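Local coordinates for GAF domain/HD domain protein (Geobacter sulfurreducens, PDB 3EEA), which is of unknown function, its GAF domain being part of a longer protein to which phosphatase activity is tentatively assigned, at residues T31-V36 against G53-F58; L107-V112 against F125-R130; M114-Q119 against A150-S155. One frame throughout, in Å; residues are numbered along the deposited sequence.

Interaction 1: residues T31-V36 against G53-F58; sequences TRWIAV and GLPASF
Leu54 sets a methyl on the indole of Trp33 in a CH-pi contact that ties the start of strand 33-39 to the loop after strand 46-52, within the GAF domain. CD2 of Leu54 lies 3.6 Å from the centroid of the five-membered ring of Trp33, only 6° from the ring normal, so the methyl sits over the five-membered ring. The indole reaches this place with CG lodged between its backbone N and carbonyl carbon (chi1 51°). Its broad face offers a flat surface to the branched leucine.

Backbone crowding and backbone angles both explain a glycine at Gly53. Its carbonyl C packs 3.6 Å from CB of Trp33, and a beta carbon placed here would come 2.6 Å from O of Arg32, a clash; the positive phi (84°) would also press it on the preceding carbonyl oxygen. Arg32 and Trp33 form a classic beta bulge, both facing Ala127 of strand 119-129.

Arg32 and Pro55 make looser contacts; with Trp33, Leu54 and Phe58 they line the pocket that holds the bound polyether, probably a molecule from the crystallisation liquor. Pro55 adds a rigid apolar ring, its CD 4.4 Å from CD1 of Trp33. With its chain extended from CG to NE, Arg32 crosses that proline at about a right angle and gives the polyether a weak hydrogen bond, while its NH2 passes 4.0 Å from Pro55 CG.

Interaction 2: residues L107-V112 against F125-R130; sequences LCVLAV and FMARTR
Phe125 brings its ring obliquely against the methyl of Ala111, CE1 lying 3.6 Å from CB, within an antiparallel beta hairpin built from strands 107-116 and 119-129. Its CG stands anti to the carbonyl carbon (chi1 -56°), which carries the ring across to the neighbouring strand, and an alanine there is small enough to admit it. Val109 and Ala127 share this face; CG2 of the valine is 4.3 Å from CB of the alanine. Phe125 and Leu107 belong to the polyether pocket on the same side.

Cys108 with Arg128 and Leu110 with Met126 are hydrogen-bonded pairs, each closed by two backbone bonds; in the second, Leu110 N donates to Met126 O at 2.9 Å. The alternate CA-H groups reach the same carbonyls, as Ala127 CA does to Cys108 O at 3.3 Å. Side chains of these pairs leave by the other face, where Leu110 and Met126 meet Ile143 of helix 137-158, and Arg128 bonds to Lys30 O and pairs with Glu139. At the open end Arg130, whose NE bonds to Thr88 O, runs its aliphatic stem alongside the backbone of Leu107, its CG 3.3 Å from Leu107 O.

Interaction 3: residues M114-Q119 against A150-S155; sequences MVVRTQ and AALVVS
Ser155 OG donates a 2.9 Å hydrogen bond back to Leu152 O one turn earlier, and Val116 CG1 rests against that OG of Ser155 at 3.5 Å. The hydroxyl sits between its backbone N and carbonyl carbon (chi1 83°), which folds it onto the helix and leaves the donor tilted 29° from the plane of the Leu152 carbonyl. A serine suits this spot because it meets its polar need within helix 137-158 and turns only a small surface to the strand. An alanine here would lack OG, is likely to leave Leu152 O without its side-chain partner and would probably open a small gap beside Val116 CG1.

Strand residues 114-116 cross the helix at -64°, the axes coming within 7.3 Å, close packing made possible by Ala151. Val116 spans Ala151 and Ser155, one turn apart: its other methyl, CG2, meets Ala151 CB at 3.6 Å. Met114 lays its stem on the alanine, CB to CB 3.9 Å, and a bend at chi3 brings CE back over it. Past Val116 the chain reverses in a type II' beta turn that ends at Gln119.

Helix 137-158 thus lies on the sheet face carrying Met114 and Val116, beside helix 14-28, which Ala150 and Val154 touch, while Leu152 packs on Met157 of the second subunit and Val115 on Leu11 of that subunit.

Overall arrangement
All three contacts reach one antiparallel sheet. Interactions 1 and 2, with centres about 11 Å apart, join directly across neighbouring strands 33-39 and 119-129: Ala35 N lies 2.8 Å from Phe125 O, a probable hydrogen bond, and Arg32 CD packs 3.5 Å from Leu107 CD2. Together they supply Arg32, Trp33, Leu54, Pro55, Phe58, Leu107 and Phe125 to the polyether pocket. Interaction 3 lies across the chain's centre, its centre about 21 Å from that of interaction 2 and about 23 Å from that of interaction 1, on the sheet face covered by helix 137-158 and near the second subunit. Strand 107-116 runs through both interactions 2 and 3, and so links the pocket end of the sheet with the subunit interface.

Interaction 1: residues T31-V36 against G53-F58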
loop_
_atom_site.group_PDB
_atom_site.type_symbol
_atom_site.label_atom_id
_atom_site.label_comp_id
_atom_site.label_asym_id
_atom_site.label_seq_id
_atom_site.Cartn_x
_atom_site.Cartn_y
_atom_site.Cartn_z
ATOM N N THR A 31 6.201 -13.163 -6.821
ATOM C CA THR A 31 5.246 -13.552 -7.849
ATOM C C THR A 31 5.949 -13.626 -9.207
ATOM O O THR A 31 6.949 -12.915 -9.440
ATOM C CB THR A 31 4.101 -12.468 -7.963
ATOM O OG1 THR A 31 4.628 -11.263 -8.549
ATOM C CG2 THR A 31 3.552 -12.115 -6.634
ATOM N N ARG A 32 5.462 -14.475 -10.099
ATOM C CA ARG A 32 5.947 -14.472 -11.472
ATOM C C ARG A 32 5.349 -13.301 -12.275
ATOM O O ARG A 32 6.046 -12.565 -13.015
ATOM C CB ARG A 32 5.607 -15.800 -12.079
ATOM C CG ARG A 32 6.063 -16.024 -13.498
ATOM C CD ARG A 32 5.509 -17.315 -13.979
ATOM N NE ARG A 32 5.801 -17.517 -15.388
ATOM C CZ ARG A 32 6.950 -18.026 -15.842
ATOM N NH1 ARG A 32 7.934 -18.342 -14.994
ATOM N NH2 ARG A 32 7.128 -18.180 -17.148
ATOM N N TRP A 33 4.043 -13.134 -12.167
ATOM C CA TRP A 33 3.396 -12.016 -12.820
ATOM C C TRP A 33 2.074 -11.652 -12.147
ATOM O O TRP A 33 1.591 -12.407 -11.271
ATOM C CB TRP A 33 3.152 -12.313 -14.279
ATOM C CG TRP A 33 2.483 -13.547 -14.638
ATOM C CD1 TRP A 33 3.068 -14.607 -15.316
ATOM C CD2 TRP A 33 1.056 -13.852 -14.596
ATOM N NE1 TRP A 33 2.145 -15.559 -15.576
ATOM C CE2 TRP A 33 0.900 -15.139 -15.160
ATOM C CE3 TRP A 33 -0.070 -13.208 -14.052
ATOM C CZ2 TRP A 33 -0.340 -15.784 -15.244
ATOM C CZ3 TRP A 33 -1.324 -13.850 -14.131
ATOM C CH2 TRP A 33 -1.442 -15.141 -14.705
ATOM N N ILE A 34 1.585 -10.476 -12.525
ATOM C CA ILE A 34 0.336 -9.861 -12.076
ATOM C C ILE A 34 -0.413 -9.329 -13.289
ATOM O O ILE A 34 0.189 -8.738 -14.194
ATOM C CB ILE A 34 0.584 -8.671 -11.092
ATOM C CG1 ILE A 34 1.520 -9.134 -9.983
ATOM C CG2 ILE A 34 -0.765 -8.098 -10.595
ATOM C CD1 ILE A 34 1.813 -8.110 -8.836
ATOM N N ALA A 35 -1.706 -9.620 -13.354
ATOM C CA ALA A 35 -2.553 -9.204 -14.448
ATOM C C ALA A 35 -3.812 -8.537 -13.875
ATOM O O ALA A 35 -4.542 -9.181 -13.114
ATOM C CB ALA A 35 -2.926 -10.410 -15.309
ATOM N N VAL A 36 -4.059 -7.272 -14.233
ATOM C CA VAL A 36 -5.143 -6.505 -13.683
ATOM C C VAL A 36 -6.155 -6.240 -14.765
ATOM O O VAL A 36 -5.775 -5.865 -15.875
ATOM C CB VAL A 36 -4.657 -5.126 -13.077
ATOM C CG1 VAL A 36 -5.887 -4.367 -12.473
ATOM C CG2 VAL A 36 -3.518 -5.364 -12.097
ATOM N N GLY A 53 5.300 -8.451 -15.566
ATOM C CA GLY A 53 6.009 -9.705 -15.534
ATOM C C GLY A 53 5.615 -10.816 -16.476
ATOM O O GLY A 53 6.129 -11.921 -16.348
ATOM N N LEU A 54 4.679 -10.591 -17.399
ATOM C CA LEU A 54 4.304 -11.669 -18.309
ATOM C C LEU A 54 5.483 -11.890 -19.274
ATOM O O LEU A 54 6.151 -10.927 -19.635
ATOM C CB LEU A 54 3.089 -11.282 -19.162
ATOM C CG LEU A 54 1.705 -11.272 -18.552
ATOM C CD1 LEU A 54 0.670 -10.713 -19.547
ATOM C CD2 LEU A 54 1.337 -12.675 -18.089
ATOM N N PRO A 55 5.709 -13.139 -19.692
ATOM C CA PRO A 55 6.644 -13.361 -20.787
ATOM C C PRO A 55 6.179 -12.588 -22.002
ATOM O O PRO A 55 4.975 -12.547 -22.274
ATOM C CB PRO A 55 6.554 -14.864 -21.043
ATOM C CG PRO A 55 5.996 -15.432 -19.857
ATOM C CD PRO A 55 5.114 -14.400 -19.233
ATOM N N ALA A 56 7.126 -11.961 -22.693
ATOM C CA ALA A 56 6.844 -11.038 -23.786
ATOM C C ALA A 56 5.911 -11.631 -24.850
ATOM O O ALA A 56 5.066 -10.906 -25.417
ATOM C CB ALA A 56 8.150 -10.577 -24.436
ATOM N N SER A 57 6.061 -12.927 -25.127
ATOM C CA SER A 57 5.205 -13.576 -26.110
ATOM C C SER A 57 3.731 -13.568 -25.697
ATOM O O SER A 57 2.864 -13.613 -26.559
ATOM C CB SER A 57 5.649 -15.014 -26.378
ATOM O OG SER A 57 5.522 -15.812 -25.220
ATOM N N PHE A 58 3.438 -13.491 -24.396
ATOM C CA PHE A 58 2.036 -13.502 -23.946
ATOM C C PHE A 58 1.401 -12.105 -23.802
ATOM O O PHE A 58 0.190 -11.974 -23.581
ATOM C CB PHE A 58 1.902 -14.317 -22.670
ATOM C CG PHE A 58 2.128 -15.782 -22.869
ATOM C CD1 PHE A 58 1.215 -16.547 -23.599
ATOM C CD2 PHE A 58 3.264 -16.407 -22.342
ATOM C CE1 PHE A 58 1.421 -17.912 -23.799
ATOM C CE2 PHE A 58 3.475 -17.782 -22.527
ATOM C CZ PHE A 58 2.542 -18.532 -23.257
#

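Interaction 2: residues L107-V112 against F125-R130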
loop_
_atom_site.group_PDB
_atom_site.type_symbol
_atom_site.label_atom_id
_atom_site.label_comp_id
_atom_site.label_asym_id
_atom_site.label_seq_id
_atom_site.Cartn_x
_atom_site.Cartn_y
_atom_site.Cartn_z
ATOM N N LEU A 107 1.311 -23.094 -13.087
ATOM C CA LEU A 107 1.156 -21.944 -12.180
ATOM C C LEU A 107 0.168 -22.169 -11.030
ATOM O O LEU A 107 -0.759 -22.947 -11.162
ATOM C CB LEU A 107 0.750 -20.710 -13.014
ATOM C CG LEU A 107 1.659 -20.240 -14.159
ATOM C CD1 LEU A 107 0.998 -19.123 -15.020
ATOM C CD2 LEU A 107 3.011 -19.723 -13.709
ATOM N N CYS A 108 0.446 -21.551 -9.878
ATOM C CA CYS A 108 -0.504 -21.383 -8.795
ATOM C C CYS A 108 -1.113 -19.991 -9.073
ATOM O O CYS A 108 -0.344 -19.041 -9.249
ATOM C CB CYS A 108 0.250 -21.388 -7.455
ATOM S SG CYS A 108 -0.804 -20.866 -6.072
ATOM N N VAL A 109 -2.446 -19.870 -9.133
ATOM C CA VAL A 109 -3.088 -18.564 -9.485
ATOM C C VAL A 109 -4.058 -18.087 -8.419
ATOM O O VAL A 109 -4.954 -18.814 -7.989
ATOM C CB VAL A 109 -3.763 -18.560 -10.864
ATOM C CG1 VAL A 109 -4.389 -17.154 -11.141
ATOM C CG2 VAL A 109 -2.766 -19.005 -11.981
ATOM N N LEU A 110 -3.798 -16.877 -7.933
ATOM C CA LEU A 110 -4.639 -16.248 -6.977
ATOM C C LEU A 110 -5.467 -15.175 -7.700
ATOM O O LEU A 110 -4.901 -14.321 -8.381
ATOM C CB LEU A 110 -3.807 -15.638 -5.878
ATOM C CG LEU A 110 -4.516 -14.796 -4.853
ATOM C CD1 LEU A 110 -5.393 -15.655 -3.928
ATOM C CD2 LEU A 110 -3.478 -13.987 -4.036
ATOM N N ALA A 111 -6.778 -15.240 -7.536
ATOM C CA ALA A 111 -7.738 -14.296 -8.151
ATOM C C ALA A 111 -8.378 -13.445 -7.049
ATOM O O ALA A 111 -9.108 -13.971 -6.207
ATOM C CB ALA A 111 -8.803 -15.090 -8.881
ATOM N N VAL A 112 -8.104 -12.151 -7.048
ATOM C CA VAL A 112 -8.583 -11.245 -6.023
ATOM C C VAL A 112 -9.486 -10.179 -6.662
ATOM O O VAL A 112 -9.031 -9.348 -7.479
ATOM C CB VAL A 112 -7.452 -10.574 -5.259
ATOM C CG1 VAL A 112 -8.024 -9.645 -4.189
ATOM C CG2 VAL A 112 -6.535 -11.637 -4.616
ATOM N N PHE A 125 -5.111 -10.770 -10.805
ATOM C CA PHE A 125 -4.623 -12.140 -10.791
ATOM C C PHE A 125 -3.097 -12.153 -10.591
ATOM O O PHE A 125 -2.363 -11.349 -11.197
ATOM C CB PHE A 125 -4.964 -12.799 -12.075
ATOM C CG PHE A 125 -6.449 -12.771 -12.402
ATOM C CD1 PHE A 125 -7.294 -13.723 -11.873
ATOM C CD2 PHE A 125 -6.993 -11.748 -13.182
ATOM C CE1 PHE A 125 -8.664 -13.696 -12.175
ATOM C CE2 PHE A 125 -8.359 -11.709 -13.494
ATOM C CZ PHE A 125 -9.194 -12.671 -12.963
ATOM N N MET A 126 -2.641 -13.021 -9.719
ATOM C CA MET A 126 -1.218 -13.136 -9.362
ATOM C C MET A 126 -0.851 -14.583 -9.529
ATOM O O MET A 126 -1.650 -15.446 -9.218
ATOM C CB MET A 126 -0.994 -12.686 -7.938
ATOM C CG MET A 126 -1.278 -11.139 -7.798
ATOM S SD MET A 126 -1.032 -10.536 -6.144
ATOM C CE MET A 126 0.685 -10.709 -5.913
ATOM N N ALA A 127 0.341 -14.830 -10.081
ATOM C CA ALA A 127 0.757 -16.180 -10.419
ATOM C C ALA A 127 2.184 -16.408 -9.966
ATOM O O ALA A 127 3.009 -15.502 -10.024
ATOM C CB ALA A 127 0.665 -16.407 -11.962
ATOM N N ARG A 128 2.440 -17.625 -9.542
ATOM C CA ARG A 128 3.799 -18.146 -9.505
ATOM C C ARG A 128 3.839 -19.636 -9.868
ATOM O O ARG A 128 2.789 -20.317 -9.932
ATOM C CB ARG A 128 4.528 -17.798 -8.206
ATOM C CG ARG A 128 3.871 -18.046 -7.024
ATOM C CD ARG A 128 4.579 -17.267 -5.900
ATOM N NE ARG A 128 4.239 -17.868 -4.662
ATOM C CZ ARG A 128 4.219 -17.315 -3.448
ATOM N NH1 ARG A 128 3.835 -18.100 -2.478
ATOM N NH2 ARG A 128 4.519 -16.059 -3.186
ATOM N N THR A 129 5.043 -20.130 -10.187
ATOM C CA THR A 129 5.148 -21.494 -10.688
ATOM C C THR A 129 4.826 -22.414 -9.563
ATOM O O THR A 129 5.092 -22.084 -8.405
ATOM C CB THR A 129 6.527 -21.792 -11.290
ATOM O OG1 THR A 129 7.541 -21.410 -10.355
ATOM C CG2 THR A 129 6.695 -20.981 -12.587
ATOM N N ARG A 130 4.231 -23.553 -9.909
ATOM C CA ARG A 130 3.693 -24.515 -8.953
ATOM C C ARG A 130 4.726 -25.291 -8.134
ATOM O O ARG A 130 4.343 -26.017 -7.221
ATOM C CB ARG A 130 2.841 -25.564 -9.677
ATOM C CG ARG A 130 1.578 -25.041 -10.296
ATOM C CD ARG A 130 0.795 -26.179 -10.929
ATOM N NE ARG A 130 0.159 -26.993 -9.891
ATOM C CZ ARG A 130 0.381 -28.285 -9.654
ATOM N NH1 ARG A 130 1.229 -28.991 -10.378
ATOM N NH2 ARG A 130 -0.274 -28.876 -8.664
#

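Interaction 3: residues M114-Q119 against A150-S155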
loop_
_atom_site.group_PDB
_atom_site.type_symbol
_atom_site.label_atom_id
_atom_site.label_comp_id
_atom_site.label_asym_id
_atom_site.label_seq_id
_atom_site.Cartn_x
_atom_site.Cartn_y
_atom_site.Cartn_z
ATOM N N MET A 114 -11.495 -6.803 -7.144
ATOM C CA MET A 114 -11.437 -5.393 -6.664
ATOM C C MET A 114 -12.862 -5.044 -6.241
ATOM O O MET A 114 -13.763 -4.923 -7.071
ATOM C CB MET A 114 -10.934 -4.462 -7.769
ATOM C CG MET A 114 -9.555 -4.790 -8.326
ATOM S SD MET A 114 -9.028 -3.673 -9.729
ATOM C CE MET A 114 -9.546 -2.142 -9.028
ATOM N N VAL A 115 -13.081 -4.946 -4.936
ATOM C CA VAL A 115 -14.399 -4.743 -4.387
ATOM C C VAL A 115 -14.440 -3.403 -3.630
ATOM O O VAL A 115 -13.527 -3.065 -2.818
ATOM C CB VAL A 115 -14.718 -5.856 -3.379
ATOM C CG1 VAL A 115 -16.067 -5.614 -2.724
ATOM C CG2 VAL A 115 -14.664 -7.218 -4.038
ATOM N N VAL A 116 -15.464 -2.640 -3.938
ATOM C CA VAL A 116 -15.752 -1.405 -3.237
ATOM C C VAL A 116 -17.168 -1.487 -2.767
ATOM O O VAL A 116 -18.130 -1.583 -3.587
ATOM C CB VAL A 116 -15.552 -0.184 -4.147
ATOM C CG1 VAL A 116 -15.898 1.139 -3.419
ATOM C CG2 VAL A 116 -14.128 -0.165 -4.551
ATOM N N ARG A 117 -17.248 -1.522 -1.437
ATOM C CA ARG A 117 -18.454 -1.782 -0.696
ATOM C C ARG A 117 -18.954 -3.129 -1.176
ATOM O O ARG A 117 -18.232 -4.129 -0.976
ATOM C CB ARG A 117 -19.422 -0.610 -0.831
ATOM C CG ARG A 117 -18.985 0.467 0.167
ATOM C CD ARG A 117 -19.487 1.852 -0.133
ATOM N NE ARG A 117 -19.088 2.716 0.984
ATOM C CZ ARG A 117 -18.964 4.040 0.929
ATOM N NH1 ARG A 117 -19.211 4.703 -0.199
ATOM N NH2 ARG A 117 -18.590 4.706 2.017
ATOM N N THR A 118 -20.084 -3.177 -1.862
ATOM C CA THR A 118 -20.622 -4.494 -2.245
ATOM C C THR A 118 -20.359 -4.887 -3.696
ATOM O O THR A 118 -20.804 -5.965 -4.129
ATOM C CB THR A 118 -22.156 -4.502 -2.059
ATOM O OG1 THR A 118 -22.745 -3.625 -3.021
ATOM C CG2 THR A 118 -22.533 -4.051 -0.644
ATOM N N GLN A 119 -19.716 -3.989 -4.449
ATOM C CA GLN A 119 -19.586 -4.093 -5.888
ATOM C C GLN A 119 -18.176 -4.509 -6.359
ATOM O O GLN A 119 -17.189 -4.017 -5.836
ATOM C CB GLN A 119 -19.912 -2.739 -6.483
ATOM C CG GLN A 119 -21.377 -2.344 -6.219
ATOM C CD GLN A 119 -22.336 -3.348 -6.842
ATOM O OE1 GLN A 119 -22.982 -4.156 -6.141
ATOM N NE2 GLN A 119 -22.414 -3.331 -8.170
ATOM N N ALA A 150 -6.580 0.183 -3.419
ATOM C CA ALA A 150 -6.536 0.637 -4.792
ATOM C C ALA A 150 -7.921 0.691 -5.372
ATOM O O ALA A 150 -8.262 1.669 -6.098
ATOM C CB ALA A 150 -5.585 -0.290 -5.689
ATOM N N ALA A 151 -8.772 -0.301 -5.062
ATOM C CA ALA A 151 -10.123 -0.325 -5.563
ATOM C C ALA A 151 -10.919 0.899 -5.116
ATOM O O ALA A 151 -11.662 1.486 -5.918
ATOM C CB ALA A 151 -10.876 -1.647 -5.136
ATOM N N LEU A 152 -10.768 1.307 -3.862
ATOM C CA LEU A 152 -11.506 2.446 -3.338
ATOM C C LEU A 152 -11.101 3.755 -4.053
ATOM O O LEU A 152 -11.951 4.601 -4.474
ATOM C CB LEU A 152 -11.216 2.548 -1.849
ATOM C CG LEU A 152 -11.766 3.704 -1.077
ATOM C CD1 LEU A 152 -13.292 3.745 -1.246
ATOM C CD2 LEU A 152 -11.355 3.392 0.441
ATOM N N VAL A 153 -9.801 3.893 -4.232
ATOM C CA VAL A 153 -9.235 5.035 -4.951
ATOM C C VAL A 153 -9.757 5.083 -6.389
ATOM O O VAL A 153 -10.208 6.158 -6.858
ATOM C CB VAL A 153 -7.688 5.024 -4.960
ATOM C CG1 VAL A 153 -7.149 6.194 -5.859
ATOM C CG2 VAL A 153 -7.110 5.234 -3.511
ATOM N N VAL A 154 -9.652 3.959 -7.084
ATOM C CA VAL A 154 -10.077 3.842 -8.509
ATOM C C VAL A 154 -11.555 4.147 -8.619
ATOM O O VAL A 154 -11.982 4.903 -9.502
ATOM C CB VAL A 154 -9.737 2.462 -9.133
ATOM C CG1 VAL A 154 -10.433 2.311 -10.548
ATOM C CG2 VAL A 154 -8.195 2.344 -9.296
ATOM N N SER A 155 -12.339 3.661 -7.661
ATOM C CA SER A 155 -13.778 3.899 -7.706
ATOM C C SER A 155 -14.079 5.393 -7.564
ATOM O O SER A 155 -14.860 5.934 -8.358
ATOM C CB SER A 155 -14.521 3.053 -6.702
ATOM O OG SER A 155 -14.490 3.654 -5.438
#